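Local coordinates for protein tumor necrosis factor receptor superfamily member grnd (PDB 6ZSY) that acts as a receptor for the TNF-family cytokine Eiger and activates JNK signalling, its extracellular cysteine-rich domain making the contact with the cytokine, at residues 5-9 and 18-24. Sequence-based numbering, arbitrary orientation.
Sequences DCHGT and CYVATER
The imidazole of H7 presents an edge to the backbone of E23: its CD2 lies 3.5 Å from E23 O, which sits close to the ring plane. The guanidinium of R24 comes up obliquely to the same corner of the ring, the two planes 24° apart, with NH1 3.4 Å from H7 CD2; a water lies at the guanidinium's own edge, in its plane. E23 packs its CB by the imidazole, 3.9 Å from H7 CD2, and then turns away from the ring. A bend at chi2 (-72°) carries OE1 to the main chain, where C6 N donates a nearly straight hydrogen bond (173°) to E23 OE1 at 2.7 Å, arriving from above the carboxylate plane. Just beside it, the disulfide C6–C18 ties the N-terminal loop to strand 16-19 of the cysteine-rich extracellular domain. That strand pairs antiparallel with 24-27, and the turn between them carries a G1 beta bulge, E23 and R24 both facing Y19. With an alanine at E23, C6 N would probably lose this carboxylate acceptor, and the loop would depend more on the disulfide and the main-chain water bridge. Beyond the contact, T22 OG1 hydrogen-bonds H26 NE2 and the Y19 ring meets H26 edge-to-face. Back at the interface, C6 CA makes a CH···O contact of 3.3 Å with E23 O, and the same water donates to both C6 O and E23 O, bridging the two backbones at 3.0 Å each.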
loop_
_atom_site.group_PDB
_atom_site.type_symbol
_atom_site.label_atom_id
_atom_site.label_comp_id
_atom_site.label_asym_id
_atom_site.label_seq_id
_atom_site.Cartn_x
_atom_site.Cartn_y
_atom_site.Cartn_z
ATOM N N ASP A 5 -2.259 -12.098 7.068
ATOM C CA ASP A 5 -1.899 -10.834 6.426
ATOM C C ASP A 5 -0.812 -10.187 7.245
ATOM O O ASP A 5 -1.022 -9.844 8.429
ATOM C CB ASP A 5 -3.068 -9.876 6.351
ATOM C CG ASP A 5 -4.000 -10.131 5.252
ATOM O OD1 ASP A 5 -3.886 -11.047 4.435
ATOM O OD2 ASP A 5 -4.952 -9.283 5.099
ATOM N N CYS A 6 0.359 -9.990 6.640
ATOM C CA CYS A 6 1.456 -9.286 7.281
ATOM C C CYS A 6 1.828 -9.900 8.643
ATOM O O CYS A 6 2.294 -9.191 9.536
ATOM C CB CYS A 6 1.214 -7.795 7.390
ATOM S SG CYS A 6 1.367 -7.045 5.726
ATOM N N HIS A 7 1.647 -11.223 8.773
ATOM C CA HIS A 7 2.039 -11.910 9.993
ATOM C C HIS A 7 1.357 -11.299 11.222
ATOM O O HIS A 7 1.873 -11.349 12.333
ATOM C CB HIS A 7 3.547 -11.929 10.203
ATOM C CG HIS A 7 4.320 -12.542 9.112
ATOM N ND1 HIS A 7 4.742 -13.840 9.098
ATOM C CD2 HIS A 7 4.776 -12.032 7.938
ATOM C CE1 HIS A 7 5.424 -14.099 7.999
ATOM N NE2 HIS A 7 5.453 -12.991 7.243
ATOM N N GLY A 8 0.136 -10.754 11.032
ATOM C CA GLY A 8 -0.625 -10.129 12.094
ATOM C C GLY A 8 -0.369 -8.678 12.355
ATOM O O GLY A 8 -1.071 -8.054 13.142
ATOM N N THR A 9 0.654 -8.091 11.718
ATOM C CA THR A 9 0.924 -6.677 11.903
ATOM C C THR A 9 -0.210 -5.842 11.305
ATOM O O THR A 9 -0.705 -6.122 10.239
ATOM C CB THR A 9 2.260 -6.310 11.219
ATOM O OG1 THR A 9 3.336 -6.805 12.042
ATOM C CG2 THR A 9 2.452 -4.817 11.064
ATOM N N CYS A 18 -0.954 -3.351 3.935
ATOM C CA CYS A 18 -0.347 -4.673 4.004
ATOM C C CYS A 18 -0.274 -5.226 2.598
ATOM O O CYS A 18 -1.301 -5.493 1.974
ATOM C CB CYS A 18 -1.163 -5.557 4.920
ATOM S SG CYS A 18 -0.510 -7.276 4.885
ATOM N N TYR A 19 0.953 -5.381 2.094
ATOM C CA TYR A 19 1.195 -5.891 0.742
ATOM C C TYR A 19 1.339 -7.409 0.873
ATOM O O TYR A 19 2.343 -7.903 1.377
ATOM C CB TYR A 19 2.454 -5.288 0.165
ATOM C CG TYR A 19 2.765 -5.638 -1.258
ATOM C CD1 TYR A 19 1.801 -5.901 -2.206
ATOM C CD2 TYR A 19 4.091 -5.628 -1.673
ATOM C CE1 TYR A 19 2.114 -6.188 -3.548
ATOM C CE2 TYR A 19 4.436 -5.910 -2.990
ATOM C CZ TYR A 19 3.467 -6.192 -3.926
ATOM O OH TYR A 19 3.830 -6.451 -5.201
ATOM N N VAL A 20 0.336 -8.154 0.393
ATOM C CA VAL A 20 0.438 -9.591 0.740
ATOM C C VAL A 20 1.463 -10.286 -0.116
ATOM O O VAL A 20 1.887 -11.369 0.286
ATOM C CB VAL A 20 -0.917 -10.280 0.659
ATOM C CG1 VAL A 20 -1.890 -9.737 1.695
ATOM C CG2 VAL A 20 -1.504 -10.102 -0.718
ATOM N N ALA A 21 1.988 -9.686 -1.202
ATOM C CA ALA A 21 3.091 -10.355 -1.914
ATOM C C ALA A 21 4.254 -10.598 -0.981
ATOM O O ALA A 21 4.870 -11.683 -1.002
ATOM C CB ALA A 21 3.534 -9.499 -3.094
ATOM N N THR A 22 4.614 -9.607 -0.173
ATOM C CA THR A 22 5.716 -9.706 0.757
ATOM C C THR A 22 5.262 -10.011 2.190
ATOM O O THR A 22 6.129 -10.318 3.041
ATOM C CB THR A 22 6.518 -8.358 0.760
ATOM O OG1 THR A 22 5.589 -7.358 1.138
ATOM C CG2 THR A 22 7.146 -8.092 -0.597
ATOM N N GLU A 23 3.978 -9.851 2.453
ATOM C CA GLU A 23 3.412 -9.888 3.804
ATOM C C GLU A 23 4.144 -8.881 4.716
ATOM O O GLU A 23 4.399 -9.153 5.903
ATOM C CB GLU A 23 3.354 -11.298 4.382
ATOM C CG GLU A 23 2.482 -12.236 3.549
ATOM C CD GLU A 23 0.970 -12.032 3.601
ATOM O OE1 GLU A 23 0.498 -10.980 4.093
ATOM O OE2 GLU A 23 0.242 -12.934 3.102
ATOM N N ARG A 24 4.409 -7.691 4.147
ATOM C CA ARG A 24 4.965 -6.582 4.897
ATOM C C ARG A 24 4.118 -5.324 4.631
ATOM O O ARG A 24 3.479 -5.199 3.586
ATOM C CB ARG A 24 6.397 -6.295 4.461
ATOM C CG ARG A 24 7.369 -7.448 4.675
ATOM C CD ARG A 24 7.818 -7.548 6.114
ATOM N NE ARG A 24 8.685 -8.675 6.379
ATOM C CZ ARG A 24 8.617 -9.947 6.651
ATOM N NH1 ARG A 24 7.644 -10.327 7.491
ATOM N NH2 ARG A 24 9.384 -10.916 6.169
HETATM O O HOH W 1 4.770 -7.823 8.523
#